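PDB 2PBP: enoyl-CoA hydratase subunit I from Geobacillus kaustophilus, which probably catalyses the reversible hydration of 2-enoyl-CoA thioesters to 3-hydroxyacyl-CoA, a step of fatty-acid beta-oxidation. Local coordinates for residues Ser6-Gln11 / Ile17-Arg22; Leu29-Val34 / Glu80-Phe85; Ala40-Asp45 / Trp88-Ile93; Ala114-Leu119 / Thr144-Lys149; Phe128-Val133 / Val137-Gly142. All blocks are in the same frame, centred on the assembly; numbering follows the deposited sequence.

Contact 1: Ser6-Gln11 / Ile17-Arg22; sequences SIAARQ and IIELAR
Ala8 and Glu19 form a hydrogen-bonded pair in an antiparallel beta hairpin, whose strand 7-12 edges the six-strand sheet while strand 15-20 joins it to strand 52-57. Ala8 N reaches Glu19 O at 2.9 Å, with the return bond from Glu19 N to Ala8 O. Arg10 and Ile17 repeat the pattern, and Ala21 N bonds to Ser6 O. Apolar packing covers the face of Ile7, Ile18 and Leu20, branched residues that suit a buried side: Ile7 CG2 meets Leu20 CD2 at 4.0 Å, and Ile7 packs on Met33 and Ile18 on Val41 of helix 31-46. On the other face Arg10, with CG between its backbone N and carbonyl carbon (chi1 65°), runs extended beside Ile17, whose CG1 lies over one guanidinium face, toward its rim. Arg10 and Glu19 can keep their polar ends in water while the arginine covers Ile17. Glu19 OE2 pairs with Arg58 NE, and a water bridges the two opposite charges, which do not touch, accepting from Arg10 NE and donating to Glu19 OE1, both at 2.8 Å.

Contact 2: Leu29-Val34 / Glu80-Phe85; sequences LSRQMV and EWLNQF
Arg31 and Gln84 bring their backbones to a CA-CA distance of 6.8 Å, the nearest approach of residues 29-34 and 80-85. Their side chains cross at about a right angle, Arg31 CD resting 3.7 Å from Gln84 CB. The long arginine then bends at chi3 (-56°), which turns its guanidinium over Leu82: CD1 of this leucine sits over the centre of one flat face, 3.9 Å from Arg31 CZ. An aliphatic branch suits that place, since a guanidinium face is poor in hydrogen-bonding capacity. In the crotonase-like fold of this chain the contact joins the start of helix 31-46 to the last residue of helix 76-82 and the turn that follows. Ser30 N-caps helix 31-46, its OG accepting from Met33 N at 3.2 Å. Gln84 adds a polar end that Arg31 meets through solvent: a water accepts from Arg31 NH1 at 2.7 Å and donates to Gln84 OE1 at 2.7 Å. The guanidinium and amide planes are 56° apart.

Contact 3: Ala40-Asp45 / Trp88-Ile93; sequences AVEAFD and WDRLSI
Arg90 grips Glu42 side-on with two nitrogens, a bidentate salt bridge in which each carboxylate oxygen has its own N-H. Arg90 NH2 reaches Glu42 OE1 at 2.6 Å, on the syn side, and Arg90 NE reaches Glu42 OE2 at 3.0 Å from above the carboxylate plane. Both oxygens lie close to the guanidinium plane, but the two flat groups are turned 37° against each other, so the pairing is twisted. The bend of Arg90 at chi3 (66°) brings its NE edge round to the glutamate, which comes out extended to meet it. A water bridges the two segments as well, donating to Glu42 OE2 at 2.6 Å and to the backbone Arg90 O at 2.7 Å; OE2 thus receives two donors, which probably stabilises its negative charge. Such long charged residues suit the outer side of a helix pair, where their ends can span the gap. Farther in, polar groups give way to branched aliphatics: Val41 CG2 meets Leu91 CD2 at 4.3 Å, a light touch between buried side chains. The contact joins helix 31-46 to helix 86-92. Helix 31-46 packs on strand 15-20 through Val41, which meets Ile18, while helix 86-92 packs on helix 109-115 through Leu91, which meets Leu113.

Contact 4: Ala114-Leu119 / Thr144-Lys149; sequences ALSCDL and TQRLTK
Leu115 and Ser116 receive the side chain of Arg146, which reaches across from helix 143-151 to the last part of helix 109-115. The tight part is aliphatic and backbone. Arg146 CD lies 3.4 Å from Leu115 O and 3.8 Å from Leu115 CB, and the extended run from CG to NE carries the guanidinium onward until Ser116 CA sits over the centre of one of its faces. A long, straight arginine suits this place, because its methylenes can cross a buried region while its charged end reaches polar atoms beyond. Leu147 meets Leu115 only lightly, Leu115 CD1 lying 4.5 Å from Leu147 N. The polar side is also indirect. Ser116 OG is 3.4 Å from Arg146 NH1, over a guanidinium face and at an angle too poor for a hydrogen bond, so a water does the work, accepting from NH1 at 3.1 Å and donating to OG at 2.8 Å. Ser116 OG also bonds to Glu112 O, and Arg146 NH2 to Ser92 OG. Leu115 O, together with Cys117 O, bonds to Lys154 NZ of the second subunit, which brings the crossing up to the interface with that subunit. With a water at NH1 and Ser92 OG at NH2, the charge of the guanidinium is probably met by neutral oxygens; neither segment supplies a carboxylate for it.

Contact 5: Phe128-Val133 / Val137-Gly142; sequences FGFPEV and VMPGAG
Glu132 and Met138 come within 4.8 Å between CA atoms, and Val133 and Val137 within 5.0 Å, where the chain doubles back after strand 127-129. One backbone hydrogen bond closes the turn, Val137 N to Glu132 O at 3.3 Å, the donor standing 38° out of the carbonyl plane. A CA-H...O contact from Val133 CA to Val137 O lies beside it. Pro139 is the central side chain of the returning segment. Its CG lies 3.6 Å from Phe130 CD1, the two side chains crossing at about a right angle, and both also pack on Leu160 and on Glu112 of helix 109-115. From the same segment as Phe130, Glu132 crosses Pro139 obliquely: a bend at chi2 (98°) folds its carboxylate back, leaving OE2 3.6 Å from Pro139 CA. This loop leads into helix 143-151, with Gly142 as N-cap, its positive phi suited to glycine. One water is held between Glu132 OE2, at 3.0 Å, and the N-H of Gly140, with Glu112 packed nearby. Glu112 and Glu132 lie where the crotonase family has its two active-site glutamates, so this is probably the active-site side, and the held water is consistent with hydration chemistry.

Contact 1 comes first along the chain and forms the hairpin at the edge of the large sheet; helix 31-46 then packs on it and serves both contacts 2 and 3, whose centres are about 14 Å apart and whose segments alternate in sequence. Contacts 4 and 5 follow, contact 5 nested in the loop that contact 4 closes, with centres about 12 Å apart. Trp88 of contact 3 links these groups, touching Leu29 of contact 2, Ser116 of contact 4 and Ala141 of contact 5. Contact 1 stays remote from contacts 4 and 5, at about 22 and about 24 Å between centres. Helices 31-46 and 86-92 thus link the edge hairpin to the probable active-site loop 130-142, while contact 4 reaches the second subunit.

Contact 1: Ser6-Gln11 / Ile17-Arg22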
# COMPACT_ATOMS: atom_id res chain seq x y z
N SER A 6 3.33 -1.02 35.25
CA SER A 6 2.95 -2.15 34.41
C SER A 6 3.82 -2.30 33.16
O SER A 6 3.72 -3.30 32.45
CB SER A 6 1.48 -2.03 34.00
OG SER A 6 0.64 -1.97 35.14
N ILE A 7 4.65 -1.31 32.89
CA ILE A 7 5.52 -1.36 31.72
C ILE A 7 6.92 -0.86 32.07
O ILE A 7 7.13 -0.26 33.12
CB ILE A 7 4.96 -0.50 30.55
CG1 ILE A 7 4.85 0.98 30.96
CG2 ILE A 7 3.59 -1.02 30.14
CD1 ILE A 7 6.12 1.79 30.77
N ALA A 8 7.87 -1.14 31.18
CA ALA A 8 9.25 -0.71 31.36
C ALA A 8 9.74 -0.14 30.03
O ALA A 8 9.71 -0.83 29.01
CB ALA A 8 10.12 -1.89 31.78
N ALA A 9 10.17 1.11 30.04
CA ALA A 9 10.65 1.76 28.82
C ALA A 9 12.15 2.01 28.88
O ALA A 9 12.71 2.27 29.94
CB ALA A 9 9.91 3.07 28.60
N ARG A 10 12.79 1.94 27.72
CA ARG A 10 14.23 2.16 27.61
C ARG A 10 14.57 2.59 26.20
O ARG A 10 13.75 2.45 25.29
CB ARG A 10 15.00 0.89 27.97
CG ARG A 10 14.79 -0.28 27.01
CD ARG A 10 15.48 -1.54 27.54
NE ARG A 10 15.25 -2.70 26.69
CZ ARG A 10 15.89 -2.95 25.55
NH1 ARG A 10 16.83 -2.12 25.12
NH2 ARG A 10 15.60 -4.04 24.85
N GLN A 11 15.77 3.10 26.01
CA GLN A 11 16.20 3.53 24.69
C GLN A 11 17.50 2.88 24.26
O GLN A 11 18.40 2.66 25.07
CB GLN A 11 16.35 5.05 24.65
CG GLN A 11 15.05 5.79 24.94
CD GLN A 11 15.23 7.28 25.02
OE1 GLN A 11 15.57 7.94 24.03
NE2 GLN A 11 15.00 7.84 26.21
N ILE A 17 12.08 1.56 23.26
CA ILE A 17 11.47 0.26 23.53
C ILE A 17 10.50 0.32 24.70
O ILE A 17 10.81 0.86 25.76
CB ILE A 17 12.55 -0.82 23.85
CG1 ILE A 17 13.59 -0.88 22.73
CG2 ILE A 17 11.89 -2.18 24.03
CD1 ILE A 17 13.10 -1.20 21.30
N ILE A 18 9.31 -0.24 24.50
CA ILE A 18 8.32 -0.30 25.56
C ILE A 18 8.02 -1.78 25.77
O ILE A 18 7.49 -2.46 24.89
CB ILE A 18 7.02 0.45 25.18
CG1 ILE A 18 7.32 1.95 25.04
CG2 ILE A 18 5.96 0.21 26.24
CD1 ILE A 18 6.23 2.76 24.34
N GLU A 19 8.38 -2.28 26.95
CA GLU A 19 8.16 -3.68 27.28
C GLU A 19 7.04 -3.82 28.29
O GLU A 19 7.12 -3.29 29.39
CB GLU A 19 9.46 -4.28 27.84
CG GLU A 19 9.31 -5.65 28.47
CD GLU A 19 10.61 -6.16 29.07
OE1 GLU A 19 11.43 -5.32 29.52
OE2 GLU A 19 10.82 -7.39 29.10
N LEU A 20 5.98 -4.53 27.91
CA LEU A 20 4.87 -4.75 28.83
C LEU A 20 5.50 -5.60 29.93
O LEU A 20 6.13 -6.62 29.65
CB LEU A 20 3.73 -5.52 28.14
CG LEU A 20 3.25 -4.90 26.83
CD1 LEU A 20 1.97 -5.59 26.38
CD2 LEU A 20 3.00 -3.41 27.01
N ALA A 21 5.34 -5.17 31.18
CA ALA A 21 5.97 -5.86 32.31
C ALA A 21 5.07 -6.51 33.35
O ALA A 21 5.29 -6.35 34.55
CB ALA A 21 6.94 -4.90 32.99
N ARG A 22 4.05 -7.25 32.90
CA ARG A 22 3.17 -7.95 33.83
C ARG A 22 3.01 -9.40 33.37
O ARG A 22 1.89 -9.88 33.16
CB ARG A 22 1.80 -7.26 33.92
CG ARG A 22 1.81 -5.96 34.72
CD ARG A 22 2.28 -6.18 36.17
NE ARG A 22 1.46 -7.16 36.88
CZ ARG A 22 0.24 -6.93 37.35
NH1 ARG A 22 -0.33 -5.74 37.21
NH2 ARG A 22 -0.42 -7.90 37.97
O HOH W 1 0.87 -2.93 37.73
O HOH W 2 12.38 -2.09 28.94
O HOH W 3 13.07 -4.36 27.40

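Contact 2: Leu29-Val34 / Glu80-Phe85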
# COMPACT_ATOMS: atom_id res chain seq x y z
N LEU A 29 -4.10 -6.68 28.96
CA LEU A 29 -4.38 -5.30 28.62
C LEU A 29 -5.61 -4.73 29.33
O LEU A 29 -6.65 -4.51 28.71
CB LEU A 29 -4.52 -5.14 27.11
CG LEU A 29 -3.23 -5.41 26.34
CD1 LEU A 29 -3.44 -5.16 24.85
CD2 LEU A 29 -2.13 -4.51 26.88
N SER A 30 -5.47 -4.50 30.63
CA SER A 30 -6.55 -3.93 31.42
C SER A 30 -6.57 -2.45 31.06
O SER A 30 -5.66 -1.97 30.39
CB SER A 30 -6.25 -4.08 32.91
OG SER A 30 -5.03 -3.43 33.23
N ARG A 31 -7.59 -1.72 31.50
CA ARG A 31 -7.64 -0.30 31.19
C ARG A 31 -6.40 0.41 31.74
O ARG A 31 -5.88 1.33 31.12
CB ARG A 31 -8.91 0.34 31.76
CG ARG A 31 -10.21 -0.13 31.12
CD ARG A 31 -11.36 0.80 31.48
NE ARG A 31 -11.51 0.95 32.93
CZ ARG A 31 -12.06 0.03 33.72
NH1 ARG A 31 -12.51 -1.10 33.21
NH2 ARG A 31 -12.15 0.25 35.02
N GLN A 32 -5.92 -0.03 32.90
CA GLN A 32 -4.75 0.58 33.51
C GLN A 32 -3.50 0.35 32.66
O GLN A 32 -2.71 1.27 32.44
CB GLN A 32 -4.52 0.01 34.92
CG GLN A 32 -3.28 0.54 35.63
CD GLN A 32 -3.26 2.06 35.71
OE1 GLN A 32 -4.30 2.70 35.88
NE2 GLN A 32 -2.07 2.64 35.60
N MET A 33 -3.33 -0.88 32.19
CA MET A 33 -2.18 -1.23 31.35
C MET A 33 -2.19 -0.41 30.06
O MET A 33 -1.17 0.16 29.66
CB MET A 33 -2.21 -2.73 31.01
CG MET A 33 -1.17 -3.19 29.99
SD MET A 33 0.55 -3.05 30.56
CE MET A 33 0.80 -4.72 31.22
N VAL A 34 -3.35 -0.34 29.41
CA VAL A 34 -3.48 0.43 28.17
C VAL A 34 -3.12 1.90 28.40
O VAL A 34 -2.41 2.50 27.59
CB VAL A 34 -4.91 0.33 27.60
CG1 VAL A 34 -5.05 1.23 26.37
CG2 VAL A 34 -5.22 -1.12 27.24
N GLU A 80 -20.20 3.18 28.57
CA GLU A 80 -20.40 4.43 27.84
C GLU A 80 -19.65 5.57 28.54
O GLU A 80 -18.96 6.35 27.90
CB GLU A 80 -21.89 4.75 27.76
CG GLU A 80 -22.22 6.09 27.09
CD GLU A 80 -21.74 6.17 25.65
OE1 GLU A 80 -22.07 5.28 24.84
OE2 GLU A 80 -21.04 7.15 25.32
N TRP A 81 -19.78 5.65 29.86
CA TRP A 81 -19.10 6.71 30.61
C TRP A 81 -17.59 6.49 30.67
O TRP A 81 -16.81 7.44 30.68
CB TRP A 81 -19.68 6.82 32.02
CG TRP A 81 -21.06 7.43 32.09
CD1 TRP A 81 -22.17 6.87 32.66
CD2 TRP A 81 -21.46 8.73 31.63
NE1 TRP A 81 -23.23 7.73 32.59
CE2 TRP A 81 -22.83 8.88 31.96
CE3 TRP A 81 -20.80 9.78 30.98
CZ2 TRP A 81 -23.54 10.05 31.66
CZ3 TRP A 81 -21.51 10.94 30.68
CH2 TRP A 81 -22.87 11.06 31.02
N LEU A 82 -17.16 5.23 30.73
CA LEU A 82 -15.74 4.91 30.78
C LEU A 82 -15.02 5.36 29.51
O LEU A 82 -13.91 5.88 29.57
CB LEU A 82 -15.52 3.40 30.96
CG LEU A 82 -15.62 2.85 32.39
CD1 LEU A 82 -15.48 1.33 32.37
CD2 LEU A 82 -14.54 3.47 33.26
N ASN A 83 -15.66 5.15 28.36
CA ASN A 83 -15.09 5.54 27.07
C ASN A 83 -13.63 5.09 27.00
O ASN A 83 -12.74 5.84 26.58
CB ASN A 83 -15.20 7.05 26.89
CG ASN A 83 -14.81 7.51 25.49
OD1 ASN A 83 -14.79 6.71 24.55
ND2 ASN A 83 -14.50 8.79 25.35
N GLN A 84 -13.39 3.84 27.39
CA GLN A 84 -12.05 3.27 27.42
C GLN A 84 -11.35 3.16 26.08
O GLN A 84 -10.12 3.13 26.01
CB GLN A 84 -12.09 1.88 28.06
CG GLN A 84 -12.66 0.79 27.16
CD GLN A 84 -13.04 -0.46 27.93
OE1 GLN A 84 -13.97 -0.44 28.73
NE2 GLN A 84 -12.31 -1.55 27.70
N PHE A 85 -12.11 3.11 24.99
CA PHE A 85 -11.48 2.97 23.69
C PHE A 85 -10.91 4.27 23.13
O PHE A 85 -10.29 4.26 22.07
CB PHE A 85 -12.46 2.30 22.73
CG PHE A 85 -12.87 0.93 23.18
CD1 PHE A 85 -11.92 -0.08 23.30
CD2 PHE A 85 -14.17 0.67 23.58
CE1 PHE A 85 -12.27 -1.34 23.81
CE2 PHE A 85 -14.53 -0.57 24.09
CZ PHE A 85 -13.58 -1.58 24.21
O HOH W 4 -13.70 -2.00 30.95

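Contact 3: Ala40-Asp45 / Trp88-Ile93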
# COMPACT_ATOMS: atom_id res chain seq x y z
N ALA A 40 3.35 6.09 27.66
CA ALA A 40 4.72 5.80 27.25
C ALA A 40 4.93 6.03 25.76
O ALA A 40 5.94 6.61 25.34
CB ALA A 40 5.09 4.36 27.61
N VAL A 41 3.98 5.57 24.95
CA VAL A 41 4.09 5.75 23.50
C VAL A 41 4.02 7.22 23.10
O VAL A 41 4.79 7.67 22.25
CB VAL A 41 2.98 4.97 22.76
CG1 VAL A 41 3.03 5.29 21.27
CG2 VAL A 41 3.18 3.47 22.97
N GLU A 42 3.11 7.98 23.70
CA GLU A 42 3.01 9.39 23.35
C GLU A 42 4.28 10.14 23.76
O GLU A 42 4.69 11.08 23.09
CB GLU A 42 1.77 10.02 24.00
CG GLU A 42 0.45 9.45 23.47
CD GLU A 42 -0.76 10.23 23.92
OE1 GLU A 42 -0.72 10.82 25.02
OE2 GLU A 42 -1.78 10.24 23.18
N ALA A 43 4.90 9.70 24.85
CA ALA A 43 6.13 10.33 25.32
C ALA A 43 7.24 10.14 24.28
O ALA A 43 7.93 11.09 23.91
CB ALA A 43 6.55 9.74 26.65
N PHE A 44 7.41 8.91 23.82
CA PHE A 44 8.43 8.62 22.81
C PHE A 44 8.07 9.29 21.48
O PHE A 44 8.95 9.71 20.74
CB PHE A 44 8.56 7.10 22.58
CG PHE A 44 9.43 6.39 23.58
CD1 PHE A 44 10.50 7.03 24.19
CD2 PHE A 44 9.22 5.04 23.85
CE1 PHE A 44 11.35 6.35 25.06
CE2 PHE A 44 10.06 4.34 24.72
CZ PHE A 44 11.13 4.99 25.33
N ASP A 45 6.78 9.39 21.19
CA ASP A 45 6.31 10.00 19.95
C ASP A 45 6.69 11.49 19.90
O ASP A 45 7.00 12.02 18.83
CB ASP A 45 4.79 9.83 19.81
CG ASP A 45 4.28 10.14 18.40
OD1 ASP A 45 5.03 10.00 17.42
OD2 ASP A 45 3.09 10.52 18.28
N TRP A 88 -7.39 3.83 22.90
CA TRP A 88 -6.95 3.08 21.74
C TRP A 88 -6.88 4.01 20.53
O TRP A 88 -6.03 3.84 19.65
CB TRP A 88 -7.88 1.90 21.46
CG TRP A 88 -7.68 0.76 22.41
CD1 TRP A 88 -8.29 0.58 23.63
CD2 TRP A 88 -6.79 -0.34 22.24
NE1 TRP A 88 -7.83 -0.57 24.22
CE2 TRP A 88 -6.91 -1.16 23.39
CE3 TRP A 88 -5.90 -0.73 21.23
CZ2 TRP A 88 -6.17 -2.34 23.56
CZ3 TRP A 88 -5.16 -1.90 21.40
CH2 TRP A 88 -5.31 -2.69 22.56
N ASP A 89 -7.76 5.00 20.48
CA ASP A 89 -7.75 5.94 19.37
C ASP A 89 -6.47 6.76 19.42
O ASP A 89 -5.93 7.14 18.38
CB ASP A 89 -8.96 6.88 19.42
CG ASP A 89 -10.28 6.16 19.22
OD1 ASP A 89 -10.31 5.15 18.49
OD2 ASP A 89 -11.30 6.62 19.79
N ARG A 90 -5.98 7.04 20.63
CA ARG A 90 -4.75 7.81 20.78
C ARG A 90 -3.58 7.02 20.23
O ARG A 90 -2.64 7.59 19.68
CB ARG A 90 -4.53 8.16 22.26
CG ARG A 90 -5.55 9.16 22.78
CD ARG A 90 -5.52 9.33 24.29
NE ARG A 90 -4.27 9.92 24.76
CZ ARG A 90 -4.13 10.49 25.96
NH1 ARG A 90 -5.15 10.54 26.80
NH2 ARG A 90 -2.96 11.00 26.31
N LEU A 91 -3.63 5.70 20.36
CA LEU A 91 -2.57 4.85 19.84
C LEU A 91 -2.59 4.87 18.32
O LEU A 91 -1.54 4.84 17.67
CB LEU A 91 -2.73 3.41 20.35
CG LEU A 91 -2.45 3.17 21.83
CD1 LEU A 91 -2.68 1.70 22.17
CD2 LEU A 91 -1.00 3.56 22.15
N SER A 92 -3.80 4.94 17.76
CA SER A 92 -3.99 4.97 16.31
C SER A 92 -3.39 6.19 15.62
O SER A 92 -3.05 6.13 14.44
CB SER A 92 -5.48 4.90 15.98
OG SER A 92 -6.08 3.73 16.49
N ILE A 93 -3.24 7.30 16.34
CA ILE A 93 -2.71 8.51 15.73
C ILE A 93 -1.23 8.82 16.01
O ILE A 93 -0.76 9.91 15.71
CB ILE A 93 -3.55 9.74 16.11
CG1 ILE A 93 -3.48 10.00 17.62
CG2 ILE A 93 -4.99 9.53 15.67
CD1 ILE A 93 -3.97 11.37 18.07
O HOH W 5 -1.68 9.94 20.56

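Contact 4: Ala114-Leu119 / Thr144-Lys149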
# COMPACT_ATOMS: atom_id res chain seq x y z
N ALA A 114 -1.00 -5.25 18.58
CA ALA A 114 -0.05 -5.52 17.50
C ALA A 114 -0.54 -4.90 16.20
O ALA A 114 0.25 -4.31 15.45
CB ALA A 114 0.13 -7.03 17.33
N LEU A 115 -1.83 -5.02 15.93
CA LEU A 115 -2.41 -4.46 14.71
C LEU A 115 -2.31 -2.94 14.66
O LEU A 115 -2.31 -2.34 13.58
CB LEU A 115 -3.87 -4.91 14.56
CG LEU A 115 -4.09 -6.41 14.30
CD1 LEU A 115 -5.56 -6.74 14.42
CD2 LEU A 115 -3.56 -6.78 12.92
N SER A 116 -2.22 -2.31 15.83
CA SER A 116 -2.11 -0.86 15.92
C SER A 116 -0.71 -0.38 15.52
O SER A 116 -0.51 0.80 15.26
CB SER A 116 -2.43 -0.38 17.34
OG SER A 116 -3.76 -0.68 17.70
N CYS A 117 0.24 -1.30 15.46
CA CYS A 117 1.60 -0.94 15.07
C CYS A 117 1.69 -0.93 13.54
O CYS A 117 0.80 -1.44 12.86
CB CYS A 117 2.60 -1.93 15.66
SG CYS A 117 2.69 -1.83 17.48
N ASP A 118 2.76 -0.35 13.01
CA ASP A 118 2.94 -0.25 11.56
C ASP A 118 3.50 -1.51 10.91
O ASP A 118 3.17 -1.82 9.76
CB ASP A 118 3.84 0.93 11.23
CG ASP A 118 3.35 2.21 11.85
OD1 ASP A 118 2.17 2.56 11.61
OD2 ASP A 118 4.13 2.87 12.57
N LEU A 119 4.37 -2.20 11.64
CA LEU A 119 4.98 -3.43 11.16
C LEU A 119 4.97 -4.41 12.32
O LEU A 119 5.03 -4.00 13.48
CB LEU A 119 6.43 -3.20 10.74
CG LEU A 119 6.76 -2.17 9.65
CD1 LEU A 119 8.27 -2.06 9.51
CD2 LEU A 119 6.12 -2.58 8.34
N THR A 144 -12.07 -5.96 14.85
CA THR A 144 -12.94 -6.31 13.73
C THR A 144 -12.66 -5.44 12.50
O THR A 144 -12.85 -5.88 11.37
CB THR A 144 -14.44 -6.18 14.08
OG1 THR A 144 -14.76 -4.80 14.32
CG2 THR A 144 -14.77 -6.98 15.32
N GLN A 145 -12.21 -4.22 12.74
CA GLN A 145 -11.94 -3.29 11.65
C GLN A 145 -10.61 -3.55 10.96
O GLN A 145 -10.56 -3.76 9.74
CB GLN A 145 -11.97 -1.85 12.17
CG GLN A 145 -13.28 -1.47 12.85
CD GLN A 145 -14.49 -1.72 11.97
OE1 GLN A 145 -15.29 -2.62 12.24
NE2 GLN A 145 -14.62 -0.94 10.90
N ARG A 146 -9.52 -3.53 11.72
CA ARG A 146 -8.21 -3.74 11.15
C ARG A 146 -8.03 -5.11 10.51
O ARG A 146 -7.40 -5.23 9.46
CB ARG A 146 -7.12 -3.49 12.20
CG ARG A 146 -7.00 -2.02 12.62
CD ARG A 146 -5.69 -1.76 13.35
NE ARG A 146 -5.42 -0.34 13.56
CZ ARG A 146 -5.78 0.36 14.64
NH1 ARG A 146 -6.44 -0.23 15.63
NH2 ARG A 146 -5.48 1.65 14.72
N LEU A 147 -8.58 -6.16 11.13
CA LEU A 147 -8.44 -7.50 10.56
C LEU A 147 -9.16 -7.59 9.21
O LEU A 147 -8.62 -8.13 8.25
CB LEU A 147 -8.99 -8.57 11.51
CG LEU A 147 -8.66 -10.01 11.10
CD1 LEU A 147 -7.16 -10.24 11.25
CD2 LEU A 147 -9.42 -11.01 11.96
N THR A 148 -10.37 -7.05 9.15
CA THR A 148 -11.15 -7.09 7.91
C THR A 148 -10.47 -6.33 6.77
O THR A 148 -10.47 -6.79 5.63
CB THR A 148 -12.56 -6.51 8.14
OG1 THR A 148 -13.25 -7.31 9.12
CG2 THR A 148 -13.36 -6.52 6.84
N LYS A 149 -9.89 -5.18 7.09
CA LYS A 149 -9.21 -4.40 6.06
C LYS A 149 -7.98 -5.14 5.54
O LYS A 149 -7.62 -5.02 4.37
CB LYS A 149 -8.81 -3.03 6.60
CG LYS A 149 -10.00 -2.11 6.89
CD LYS A 149 -9.55 -0.69 7.17
CE LYS A 149 -10.74 0.22 7.47
NZ LYS A 149 -11.70 0.32 6.34
O HOH W 6 -5.78 1.20 18.34

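Contact 5: Phe128-Val133 / Val137-Gly142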
# COMPACT_ATOMS: atom_id res chain seq x y z
N PHE A 128 -2.02 -15.39 17.24
CA PHE A 128 -2.91 -14.24 17.23
C PHE A 128 -4.35 -14.72 17.18
O PHE A 128 -4.67 -15.67 16.48
CB PHE A 128 -2.63 -13.37 16.01
CG PHE A 128 -1.20 -12.93 15.88
CD1 PHE A 128 -0.78 -11.72 16.43
CD2 PHE A 128 -0.27 -13.73 15.23
CE1 PHE A 128 0.54 -11.30 16.31
CE2 PHE A 128 1.06 -13.33 15.10
CZ PHE A 128 1.47 -12.11 15.65
N GLY A 129 -5.23 -14.05 17.92
CA GLY A 129 -6.62 -14.46 17.90
C GLY A 129 -7.54 -13.55 18.68
O GLY A 129 -7.09 -12.69 19.44
N PHE A 130 -8.84 -13.74 18.48
CA PHE A 130 -9.88 -12.96 19.15
C PHE A 130 -10.85 -13.91 19.84
O PHE A 130 -11.90 -14.24 19.30
CB PHE A 130 -10.63 -12.10 18.13
CG PHE A 130 -9.83 -10.97 17.58
CD1 PHE A 130 -9.38 -9.95 18.42
CD2 PHE A 130 -9.50 -10.92 16.23
CE1 PHE A 130 -8.62 -8.89 17.91
CE2 PHE A 130 -8.74 -9.87 15.72
CZ PHE A 130 -8.30 -8.86 16.56
N PRO A 131 -10.49 -14.37 21.05
CA PRO A 131 -11.34 -15.29 21.81
C PRO A 131 -12.54 -14.63 22.47
O PRO A 131 -13.34 -15.31 23.11
CB PRO A 131 -10.36 -15.88 22.82
CG PRO A 131 -9.49 -14.71 23.13
CD PRO A 131 -9.22 -14.12 21.76
N GLU A 132 -12.67 -13.31 22.30
CA GLU A 132 -13.78 -12.57 22.90
C GLU A 132 -15.15 -13.18 22.63
O GLU A 132 -16.00 -13.20 23.51
CB GLU A 132 -13.80 -11.11 22.42
CG GLU A 132 -12.69 -10.24 22.99
CD GLU A 132 -11.51 -10.10 22.04
OE1 GLU A 132 -11.19 -11.09 21.35
OE2 GLU A 132 -10.91 -9.01 22.00
N VAL A 133 -15.36 -13.67 21.41
CA VAL A 133 -16.64 -14.26 21.05
C VAL A 133 -17.04 -15.42 21.96
O VAL A 133 -18.23 -15.62 22.23
CB VAL A 133 -16.64 -14.73 19.57
CG1 VAL A 133 -15.60 -15.82 19.36
CG2 VAL A 133 -18.02 -15.23 19.19
N VAL A 137 -18.93 -11.88 24.05
CA VAL A 137 -18.72 -10.50 23.61
C VAL A 137 -17.98 -10.42 22.27
O VAL A 137 -18.12 -11.32 21.44
CB VAL A 137 -17.97 -9.67 24.70
CG1 VAL A 137 -18.85 -9.52 25.93
CG2 VAL A 137 -16.66 -10.35 25.07
N MET A 138 -17.22 -9.35 22.05
CA MET A 138 -16.50 -9.17 20.79
C MET A 138 -15.31 -8.22 20.94
O MET A 138 -15.12 -7.62 21.99
CB MET A 138 -17.45 -8.59 19.73
CG MET A 138 -17.94 -7.17 20.04
SD MET A 138 -19.15 -6.53 18.84
CE MET A 138 -18.06 -5.89 17.55
N PRO A 139 -14.48 -8.11 19.89
CA PRO A 139 -13.33 -7.20 19.99
C PRO A 139 -13.90 -5.78 19.97
O PRO A 139 -14.82 -5.48 19.21
CB PRO A 139 -12.54 -7.51 18.72
CG PRO A 139 -12.83 -8.98 18.51
CD PRO A 139 -14.32 -9.03 18.75
N GLY A 140 -13.37 -4.90 20.81
CA GLY A 140 -13.89 -3.54 20.85
C GLY A 140 -12.85 -2.46 20.63
O GLY A 140 -13.16 -1.28 20.70
N ALA A 141 -11.62 -2.88 20.33
CA ALA A 141 -10.52 -1.93 20.11
C ALA A 141 -9.93 -2.00 18.70
O ALA A 141 -8.71 -2.00 18.54
CB ALA A 141 -9.43 -2.17 21.15
N GLY A 142 -10.79 -2.05 17.69
CA GLY A 142 -10.33 -2.07 16.32
C GLY A 142 -10.10 -3.43 15.69
O GLY A 142 -9.90 -3.53 14.48
O HOH W 7 -11.05 -6.06 22.44